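Local structure of transcriptional regulator (Vibrio virus VP882, 7DWM) at residues Leu161-Arg174 and Ile212-Lys226. The protein probably binds DNA to regulate transcription, as a phage VqmA regulator that takes up the small molecule 3,5-dimethylpyrazin-2-ol in its PAS domain. Numbering follows the deposited sequence.
Sequences LTEREELVLFFLLR and IDMAMSKGYYSMVPK
Arg174 meets Tyr221 twice, through its guanidinium face and through NH2, which donates to the Tyr221 carbonyl: a worked example of one arginine combining stacking with directed hydrogen bonds at a helix-to-loop junction. Beyond CB, Arg174 CG passes 4.1 Å from Tyr221 OH, and a bend at chi2 (139°) carries the rest of the chain alongside, NE lying 4.0 Å from the same oxygen. Arg174 CZ lies over the Tyr221 ring, 4.1 Å from its centroid, a cation-pi stack with planes 18° apart. Arg174 NH1 donates to Phe170 O within the guanidinium plane; Arg174 NH2 reaches Tyr221 O at 2.6 Å, tilted 19° from it. Phe170 CE2 covers the opposite guanidinium face. Beside it, Leu173 CD1 packs on Tyr220 CB, and Leu173 CD2 lies 3.8 Å from Ala215 CB and 3.7 Å from Met216 CE. At the far end, Glu166 OE1 accepts a nearly straight bond from Lys226 N (2.7 Å) on its syn side. Helix 163-172 of the LuxR-type domain is thus tied to the chain leaving helix 208-217; the arginine's charge, probably stabilised by two rings, two carbonyls and an NE salt bridge to Glu135 of the second subunit, joins this junction to the dimer interface.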
ATOM      1  N   LEU A 161      -9.447  26.349  -0.251  1.00 73.76           N
ATOM      2  CA  LEU A 161      -8.907  26.294  -1.601  1.00 65.81           C
ATOM      3  C   LEU A 161     -10.008  25.934  -2.590  1.00 70.30           C
ATOM      4  O   LEU A 161     -10.854  25.076  -2.321  1.00 70.92           O
ATOM      5  CB  LEU A 161      -7.782  25.264  -1.689  1.00 59.84           C
ATOM      6  CG  LEU A 161      -6.635  25.344  -0.680  1.00 66.61           C
ATOM      7  CD1 LEU A 161      -5.644  24.221  -0.929  1.00 58.15           C
ATOM      8  CD2 LEU A 161      -5.945  26.695  -0.752  1.00 51.71           C
ATOM      9  N   THR A 162      -9.997  26.602  -3.740  1.00 59.71           N
ATOM     10  CA  THR A 162     -10.912  26.262  -4.815  1.00 42.24           C
ATOM     11  C   THR A 162     -10.479  24.951  -5.468  1.00 59.37           C
ATOM     12  O   THR A 162      -9.466  24.346  -5.105  1.00 72.47           O
ATOM     13  CB  THR A 162     -10.979  27.397  -5.834  1.00 56.35           C
ATOM     14  OG1 THR A 162      -9.787  27.399  -6.629  1.00 60.65           O
ATOM     15  CG2 THR A 162     -11.117  28.734  -5.126  1.00 42.01           C
ATOM     16  N   GLU A 163     -11.257  24.504  -6.454  1.00 57.45           N
ATOM     17  CA  GLU A 163     -10.943  23.241  -7.113  1.00 68.87           C
ATOM     18  C   GLU A 163      -9.655  23.345  -7.922  1.00 59.42           C
ATOM     19  O   GLU A 163      -8.764  22.491  -7.806  1.00 51.26           O
ATOM     20  CB  GLU A 163     -12.112  22.815  -8.001  1.00 68.01           C
ATOM     21  CG  GLU A 163     -13.300  22.264  -7.227  1.00 77.43           C
ATOM     22  CD  GLU A 163     -14.126  21.282  -8.036  1.00107.46           C
ATOM     23  OE1 GLU A 163     -14.785  20.416  -7.425  1.00100.88           O
ATOM     24  OE2 GLU A 163     -14.118  21.378  -9.282  1.00111.41           O
ATOM     25  N   ARG A 164      -9.524  24.402  -8.727  1.00 47.94           N
ATOM     26  CA  ARG A 164      -8.297  24.579  -9.495  1.00 61.46           C
ATOM     27  C   ARG A 164      -7.105  24.814  -8.578  1.00 56.76           C
ATOM     28  O   ARG A 164      -6.000  24.332  -8.852  1.00 59.79           O
ATOM     29  CB  ARG A 164      -8.441  25.733 -10.487  1.00 54.95           C
ATOM     30  CG  ARG A 164      -7.140  26.071 -11.211  1.00 78.45           C
ATOM     31  CD  ARG A 164      -7.297  27.252 -12.146  1.00 62.54           C
ATOM     32  NE  ARG A 164      -8.387  27.043 -13.093  1.00 77.20           N
ATOM     33  CZ  ARG A 164      -8.880  27.989 -13.883  1.00 69.75           C
ATOM     34  NH1 ARG A 164      -9.875  27.708 -14.713  1.00 74.09           N
ATOM     35  NH2 ARG A 164      -8.380  29.217 -13.845  1.00 82.96           N
ATOM     36  N   GLU A 165      -7.309  25.548  -7.481  1.00 48.55           N
ATOM     37  CA  GLU A 165      -6.231  25.751  -6.520  1.00 47.86           C
ATOM     38  C   GLU A 165      -5.821  24.437  -5.875  1.00 50.71           C
ATOM     39  O   GLU A 165      -4.631  24.195  -5.640  1.00 52.25           O
ATOM     40  CB  GLU A 165      -6.660  26.763  -5.458  1.00 47.88           C
ATOM     41  CG  GLU A 165      -6.604  28.209  -5.941  1.00 40.13           C
ATOM     42  CD  GLU A 165      -7.438  29.153  -5.092  1.00 53.61           C
ATOM     43  OE1 GLU A 165      -7.561  30.335  -5.477  1.00 70.03           O
ATOM     44  OE2 GLU A 165      -7.964  28.722  -4.043  1.00 52.53           O
ATOM     45  N   GLU A 166      -6.795  23.569  -5.589  1.00 56.77           N
ATOM     46  CA  GLU A 166      -6.475  22.245  -5.067  1.00 45.50           C
ATOM     47  C   GLU A 166      -5.641  21.446  -6.062  1.00 55.06           C
ATOM     48  O   GLU A 166      -4.678  20.775  -5.674  1.00 50.75           O
ATOM     49  CB  GLU A 166      -7.758  21.498  -4.704  1.00 51.36           C
ATOM     50  CG  GLU A 166      -8.339  21.913  -3.359  1.00 59.28           C
ATOM     51  CD  GLU A 166      -9.394  20.951  -2.847  1.00 58.58           C
ATOM     52  OE1 GLU A 166     -10.058  20.295  -3.676  1.00 60.99           O
ATOM     53  OE2 GLU A 166      -9.560  20.854  -1.612  1.00 71.93           O
ATOM     54  N   LEU A 167      -5.996  21.501  -7.349  1.00 51.78           N
ATOM     55  CA  LEU A 167      -5.207  20.804  -8.366  1.00 53.11           C
ATOM     56  C   LEU A 167      -3.783  21.353  -8.426  1.00 60.30           C
ATOM     57  O   LEU A 167      -2.797  20.595  -8.433  1.00 54.81           O
ATOM     58  CB  LEU A 167      -5.884  20.936  -9.729  1.00 59.86           C
ATOM     59  CG  LEU A 167      -6.594  19.707 -10.299  1.00 81.11           C
ATOM     60  CD1 LEU A 167      -7.861  19.418  -9.519  1.00 86.31           C
ATOM     61  CD2 LEU A 167      -6.914  19.910 -11.768  1.00 69.46           C
ATOM     62  N   VAL A 168      -3.667  22.683  -8.489  1.00 51.17           N
ATOM     63  CA  VAL A 168      -2.363  23.330  -8.571  1.00 52.70           C
ATOM     64  C   VAL A 168      -1.503  22.948  -7.375  1.00 55.68           C
ATOM     65  O   VAL A 168      -0.313  22.657  -7.524  1.00 64.75           O
ATOM     66  CB  VAL A 168      -2.529  24.858  -8.686  1.00 50.77           C
ATOM     67  CG1 VAL A 168      -1.192  25.559  -8.491  1.00 50.28           C
ATOM     68  CG2 VAL A 168      -3.130  25.224 -10.033  1.00 43.73           C
ATOM     69  N   LEU A 169      -2.087  22.930  -6.176  1.00 47.50           N
ATOM     70  CA  LEU A 169      -1.309  22.586  -4.991  1.00 49.43           C
ATOM     71  C   LEU A 169      -0.935  21.107  -4.974  1.00 56.37           C
ATOM     72  O   LEU A 169       0.180  20.753  -4.571  1.00 64.33           O
ATOM     73  CB  LEU A 169      -2.081  22.961  -3.726  1.00 28.06           C
ATOM     74  CG  LEU A 169      -1.285  22.803  -2.429  1.00 45.68           C
ATOM     75  CD1 LEU A 169      -0.102  23.747  -2.451  1.00 41.95           C
ATOM     76  CD2 LEU A 169      -2.168  23.067  -1.224  1.00 50.61           C
ATOM     77  N   PHE A 170      -1.863  20.230  -5.377  1.00 47.11           N
ATOM     78  CA  PHE A 170      -1.552  18.809  -5.506  1.00 41.98           C
ATOM     79  C   PHE A 170      -0.306  18.601  -6.351  1.00 52.13           C
ATOM     80  O   PHE A 170       0.581  17.817  -5.993  1.00 48.66           O
ATOM     81  CB  PHE A 170      -2.743  18.059  -6.114  1.00 49.63           C
ATOM     82  CG  PHE A 170      -2.569  16.558  -6.154  1.00 39.95           C
ATOM     83  CD1 PHE A 170      -1.976  15.938  -7.244  1.00 38.67           C
ATOM     84  CD2 PHE A 170      -2.998  15.772  -5.096  1.00 57.58           C
ATOM     85  CE1 PHE A 170      -1.813  14.564  -7.274  1.00 59.41           C
ATOM     86  CE2 PHE A 170      -2.839  14.398  -5.123  1.00 43.04           C
ATOM     87  CZ  PHE A 170      -2.246  13.795  -6.212  1.00 44.00           C
ATOM     88  N   PHE A 171      -0.217  19.303  -7.478  1.00 52.35           N
ATOM     89  CA  PHE A 171       0.942  19.086  -8.337  1.00 44.01           C
ATOM     90  C   PHE A 171       2.166  19.887  -7.895  1.00 64.25           C
ATOM     91  O   PHE A 171       3.297  19.481  -8.183  1.00 56.51           O
ATOM     92  CB  PHE A 171       0.572  19.364  -9.791  1.00 53.32           C
ATOM     93  CG  PHE A 171      -0.310  18.303 -10.382  1.00 62.44           C
ATOM     94  CD1 PHE A 171       0.125  16.988 -10.446  1.00 69.79           C
ATOM     95  CD2 PHE A 171      -1.580  18.606 -10.839  1.00 57.51           C
ATOM     96  CE1 PHE A 171      -0.685  15.998 -10.971  1.00 60.36           C
ATOM     97  CE2 PHE A 171      -2.392  17.622 -11.369  1.00 63.04           C
ATOM     98  CZ  PHE A 171      -1.944  16.317 -11.434  1.00 64.29           C
ATOM     99  N   LEU A 172       1.970  21.010  -7.201  1.00 56.58           N
ATOM    100  CA  LEU A 172       3.097  21.737  -6.623  1.00 53.23           C
ATOM    101  C   LEU A 172       3.815  20.887  -5.582  1.00 57.02           C
ATOM    102  O   LEU A 172       5.046  20.775  -5.593  1.00 73.11           O
ATOM    103  CB  LEU A 172       2.611  23.046  -5.999  1.00 48.78           C
ATOM    104  CG  LEU A 172       2.632  24.337  -6.819  1.00 59.47           C
ATOM    105  CD1 LEU A 172       2.614  25.522  -5.873  1.00 56.95           C
ATOM    106  CD2 LEU A 172       3.840  24.403  -7.745  1.00 62.72           C
ATOM    107  N   LEU A 173       3.053  20.285  -4.666  1.00 54.32           N
ATOM    108  CA  LEU A 173       3.614  19.404  -3.648  1.00 60.78           C
ATOM    109  C   LEU A 173       4.251  18.147  -4.228  1.00 60.59           C
ATOM    110  O   LEU A 173       4.888  17.397  -3.480  1.00 58.59           O
ATOM    111  CB  LEU A 173       2.524  19.009  -2.649  1.00 48.31           C
ATOM    112  CG  LEU A 173       1.916  20.147  -1.831  1.00 51.24           C
ATOM    113  CD1 LEU A 173       0.731  19.653  -1.015  1.00 45.69           C
ATOM    114  CD2 LEU A 173       2.966  20.771  -0.930  1.00 52.60           C
ATOM    115  N   ARG A 174       4.094  17.893  -5.527  1.00 57.82           N
ATOM    116  CA  ARG A 174       4.593  16.679  -6.158  1.00 60.24           C
ATOM    117  C   ARG A 174       5.689  16.967  -7.183  1.00 67.39           C
ATOM    118  O   ARG A 174       5.856  16.219  -8.150  1.00 56.42           O
ATOM    119  CB  ARG A 174       3.444  15.901  -6.800  1.00 50.80           C
ATOM    120  CG  ARG A 174       2.946  14.738  -5.951  1.00 62.69           C
ATOM    121  CD  ARG A 174       1.427  14.626  -5.968  1.00 63.99           C
ATOM    122  NE  ARG A 174       0.924  13.866  -4.828  1.00 55.59           N
ATOM    123  CZ  ARG A 174       0.259  14.402  -3.809  1.00 63.03           C
ATOM    124  NH1 ARG A 174       0.007  15.704  -3.794  1.00 57.02           N
ATOM    125  NH2 ARG A 174      -0.158  13.638  -2.807  1.00 48.13           N
ATOM    126  N   ILE A 212       5.387  25.670   0.288  1.00 63.80           N
ATOM    127  CA  ILE A 212       5.660  24.236   0.325  1.00 58.24           C
ATOM    128  C   ILE A 212       5.815  23.764   1.765  1.00 72.57           C
ATOM    129  O   ILE A 212       5.241  22.745   2.169  1.00 80.61           O
ATOM    130  CB  ILE A 212       6.905  23.901  -0.516  1.00 66.78           C
ATOM    131  CG1 ILE A 212       6.601  24.077  -2.006  1.00 57.65           C
ATOM    132  CG2 ILE A 212       7.382  22.482  -0.224  1.00 43.44           C
ATOM    133  CD1 ILE A 212       5.800  22.942  -2.603  1.00 60.15           C
ATOM    134  N   ASP A 213       6.582  24.508   2.566  1.00 66.86           N
ATOM    135  CA  ASP A 213       6.813  24.098   3.949  1.00 63.58           C
ATOM    136  C   ASP A 213       5.511  24.091   4.747  1.00 73.72           C
ATOM    137  O   ASP A 213       5.200  23.119   5.451  1.00 77.89           O
ATOM    138  CB  ASP A 213       7.842  25.020   4.600  1.00 70.96           C
ATOM    139  CG  ASP A 213       9.259  24.711   4.161  1.00 67.31           C
ATOM    140  OD1 ASP A 213       9.546  23.535   3.846  1.00 57.50           O
ATOM    141  OD2 ASP A 213      10.084  25.647   4.128  1.00 61.76           O
ATOM    142  N   MET A 214       4.731  25.169   4.642  1.00 64.00           N
ATOM    143  CA  MET A 214       3.466  25.264   5.363  1.00 62.00           C
ATOM    144  C   MET A 214       2.512  24.147   4.954  1.00 71.21           C
ATOM    145  O   MET A 214       1.901  23.494   5.809  1.00 74.03           O
ATOM    146  CB  MET A 214       2.829  26.631   5.115  1.00 60.71           C
ATOM    147  CG  MET A 214       3.344  27.737   6.018  1.00 55.58           C
ATOM    148  SD  MET A 214       2.581  29.319   5.616  1.00 75.24           S
ATOM    149  CE  MET A 214       3.723  30.459   6.391  1.00 89.50           C
ATOM    150  N   ALA A 215       2.364  23.918   3.647  1.00 64.04           N
ATOM    151  CA  ALA A 215       1.440  22.893   3.177  1.00 64.62           C
ATOM    152  C   ALA A 215       1.879  21.502   3.614  1.00 68.90           C
ATOM    153  O   ALA A 215       1.046  20.679   4.010  1.00 69.21           O
ATOM    154  CB  ALA A 215       1.310  22.961   1.655  1.00 64.56           C
ATOM    155  N   MET A 216       3.182  21.212   3.543  1.00 62.50           N
ATOM    156  CA  MET A 216       3.658  19.903   3.976  1.00 63.67           C
ATOM    157  C   MET A 216       3.452  19.708   5.472  1.00 77.52           C
ATOM    158  O   MET A 216       3.141  18.599   5.922  1.00 73.60           O
ATOM    159  CB  MET A 216       5.127  19.719   3.601  1.00 60.22           C
ATOM    160  CG  MET A 216       5.362  19.554   2.109  1.00 77.54           C
ATOM    161  SD  MET A 216       4.569  18.090   1.409  1.00 78.95           S
ATOM    162  CE  MET A 216       5.363  18.022  -0.197  1.00 64.19           C
ATOM    163  N   SER A 217       3.602  20.774   6.261  1.00 71.18           N
ATOM    164  CA  SER A 217       3.447  20.633   7.703  1.00 65.04           C
ATOM    165  C   SER A 217       1.987  20.605   8.137  1.00 82.79           C
ATOM    166  O   SER A 217       1.700  20.185   9.265  1.00 84.11           O
ATOM    167  CB  SER A 217       4.173  21.766   8.429  1.00 66.55           C
ATOM    168  OG  SER A 217       3.272  22.796   8.796  1.00 90.43           O
ATOM    169  N   LYS A 218       1.062  21.034   7.278  1.00 74.52           N
ATOM    170  CA  LYS A 218      -0.356  21.061   7.613  1.00 55.02           C
ATOM    171  C   LYS A 218      -1.125  19.881   7.033  1.00 59.47           C
ATOM    172  O   LYS A 218      -2.358  19.912   7.010  1.00 74.33           O
ATOM    173  CB  LYS A 218      -0.981  22.377   7.145  1.00 66.57           C
ATOM    174  CG  LYS A 218      -0.866  23.506   8.158  1.00 69.76           C
ATOM    175  CD  LYS A 218      -0.775  24.862   7.475  1.00 72.02           C
ATOM    176  CE  LYS A 218      -1.064  25.995   8.449  1.00 82.77           C
ATOM    177  NZ  LYS A 218      -1.620  27.196   7.761  1.00103.69           N
ATOM    178  N   GLY A 219      -0.430  18.848   6.557  1.00 65.49           N
ATOM    179  CA  GLY A 219      -1.093  17.649   6.083  1.00 60.59           C
ATOM    180  C   GLY A 219      -1.591  17.684   4.656  1.00 62.79           C
ATOM    181  O   GLY A 219      -2.304  16.760   4.246  1.00 65.53           O
ATOM    182  N   TYR A 220      -1.234  18.702   3.874  1.00 59.11           N
ATOM    183  CA  TYR A 220      -1.798  18.846   2.539  1.00 53.50           C
ATOM    184  C   TYR A 220      -1.195  17.902   1.506  1.00 54.22           C
ATOM    185  O   TYR A 220      -1.698  17.854   0.378  1.00 51.61           O
ATOM    186  CB  TYR A 220      -1.652  20.293   2.065  1.00 50.31           C
ATOM    187  CG  TYR A 220      -2.719  21.205   2.624  1.00 59.37           C
ATOM    188  CD1 TYR A 220      -3.960  21.311   2.009  1.00 61.26           C
ATOM    189  CD2 TYR A 220      -2.492  21.949   3.775  1.00 59.74           C
ATOM    190  CE1 TYR A 220      -4.942  22.141   2.519  1.00 55.15           C
ATOM    191  CE2 TYR A 220      -3.468  22.781   4.294  1.00 61.06           C
ATOM    192  CZ  TYR A 220      -4.690  22.874   3.661  1.00 72.63           C
ATOM    193  OH  TYR A 220      -5.662  23.701   4.176  1.00 64.18           O
ATOM    194  N   TYR A 221      -0.134  17.159   1.840  1.00 61.47           N
ATOM    195  CA  TYR A 221       0.360  16.166   0.891  1.00 66.13           C
ATOM    196  C   TYR A 221      -0.636  15.033   0.690  1.00 60.97           C
ATOM    197  O   TYR A 221      -0.650  14.403  -0.374  1.00 70.92           O
ATOM    198  CB  TYR A 221       1.708  15.601   1.339  1.00 58.36           C
ATOM    199  CG  TYR A 221       2.365  14.777   0.255  1.00 82.72           C
ATOM    200  CD1 TYR A 221       2.181  13.400   0.192  1.00 72.86           C
ATOM    201  CD2 TYR A 221       3.139  15.380  -0.726  1.00 63.54           C
ATOM    202  CE1 TYR A 221       2.765  12.647  -0.808  1.00 75.65           C
ATOM    203  CE2 TYR A 221       3.729  14.636  -1.729  1.00 82.68           C
ATOM    204  CZ  TYR A 221       3.538  13.269  -1.765  1.00 82.25           C
ATOM    205  OH  TYR A 221       4.123  12.523  -2.762  1.00 91.87           O
ATOM    206  N   SER A 222      -1.478  14.766   1.682  1.00 66.65           N
ATOM    207  CA  SER A 222      -2.465  13.700   1.613  1.00 74.68           C
ATOM    208  C   SER A 222      -3.807  14.190   1.096  1.00 68.56           C
ATOM    209  O   SER A 222      -4.769  13.417   1.070  1.00 78.26           O
ATOM    210  CB  SER A 222      -2.645  13.048   2.984  1.00 73.01           C
ATOM    211  OG  SER A 222      -3.260  13.939   3.898  1.00 78.85           O
ATOM    212  N   MET A 223      -3.891  15.451   0.691  1.00 66.64           N
ATOM    213  CA  MET A 223      -5.138  15.991   0.180  1.00 64.49           C
ATOM    214  C   MET A 223      -5.437  15.456  -1.213  1.00 52.45           C
ATOM    215  O   MET A 223      -4.558  15.355  -2.072  1.00 71.82           O
ATOM    216  CB  MET A 223      -5.086  17.516   0.148  1.00 64.30           C
ATOM    217  CG  MET A 223      -6.295  18.156  -0.518  1.00 54.19           C
ATOM    218  SD  MET A 223      -5.880  19.402  -1.752  1.00 86.58           S
ATOM    219  CE  MET A 223      -5.466  18.373  -3.155  1.00 51.56           C
ATOM    220  N   VAL A 224      -6.693  15.101  -1.424  1.00 72.98           N
ATOM    221  CA  VAL A 224      -7.211  14.707  -2.728  1.00 65.46           C
ATOM    222  C   VAL A 224      -8.060  15.858  -3.246  1.00 67.92           C
ATOM    223  O   VAL A 224      -8.892  16.379  -2.490  1.00 59.11           O
ATOM    224  CB  VAL A 224      -8.043  13.412  -2.648  1.00 84.13           C
ATOM    225  CG1 VAL A 224      -8.388  12.917  -4.040  1.00 74.52           C
ATOM    226  CG2 VAL A 224      -7.303  12.355  -1.869  1.00 71.09           C
ATOM    227  N   PRO A 225      -7.864  16.309  -4.476  1.00 59.55           N
ATOM    228  CA  PRO A 225      -8.664  17.431  -4.966  1.00 53.32           C
ATOM    229  C   PRO A 225     -10.131  17.025  -4.964  1.00 53.08           C
ATOM    230  O   PRO A 225     -10.502  15.956  -5.452  1.00 55.43           O
ATOM    231  CB  PRO A 225      -8.125  17.665  -6.383  1.00 53.55           C
ATOM    232  CG  PRO A 225      -6.752  17.050  -6.381  1.00 61.43           C
ATOM    233  CD  PRO A 225      -6.827  15.887  -5.434  1.00 72.79           C
ATOM    234  N   LYS A 226     -10.964  17.899  -4.400  1.00 58.27           N
ATOM    235  CA  LYS A 226     -12.371  17.578  -4.195  1.00 69.48           C
ATOM    236  C   LYS A 226     -13.127  17.385  -5.506  1.00 68.18           C
ATOM    237  O   LYS A 226     -14.206  16.782  -5.504  1.00 73.76           O
ATOM    238  CB  LYS A 226     -13.018  18.644  -3.311  1.00 51.82           C
ATOM    239  CG  LYS A 226     -13.539  19.860  -4.027  1.00 71.32           C
ATOM    240  CD  LYS A 226     -14.609  20.524  -3.189  1.00 92.12           C
ATOM    241  CE  LYS A 226     -15.735  19.549  -2.887  1.00113.93           C
ATOM    242  NZ  LYS A 226     -16.702  19.492  -4.023  1.00 93.59           N
TER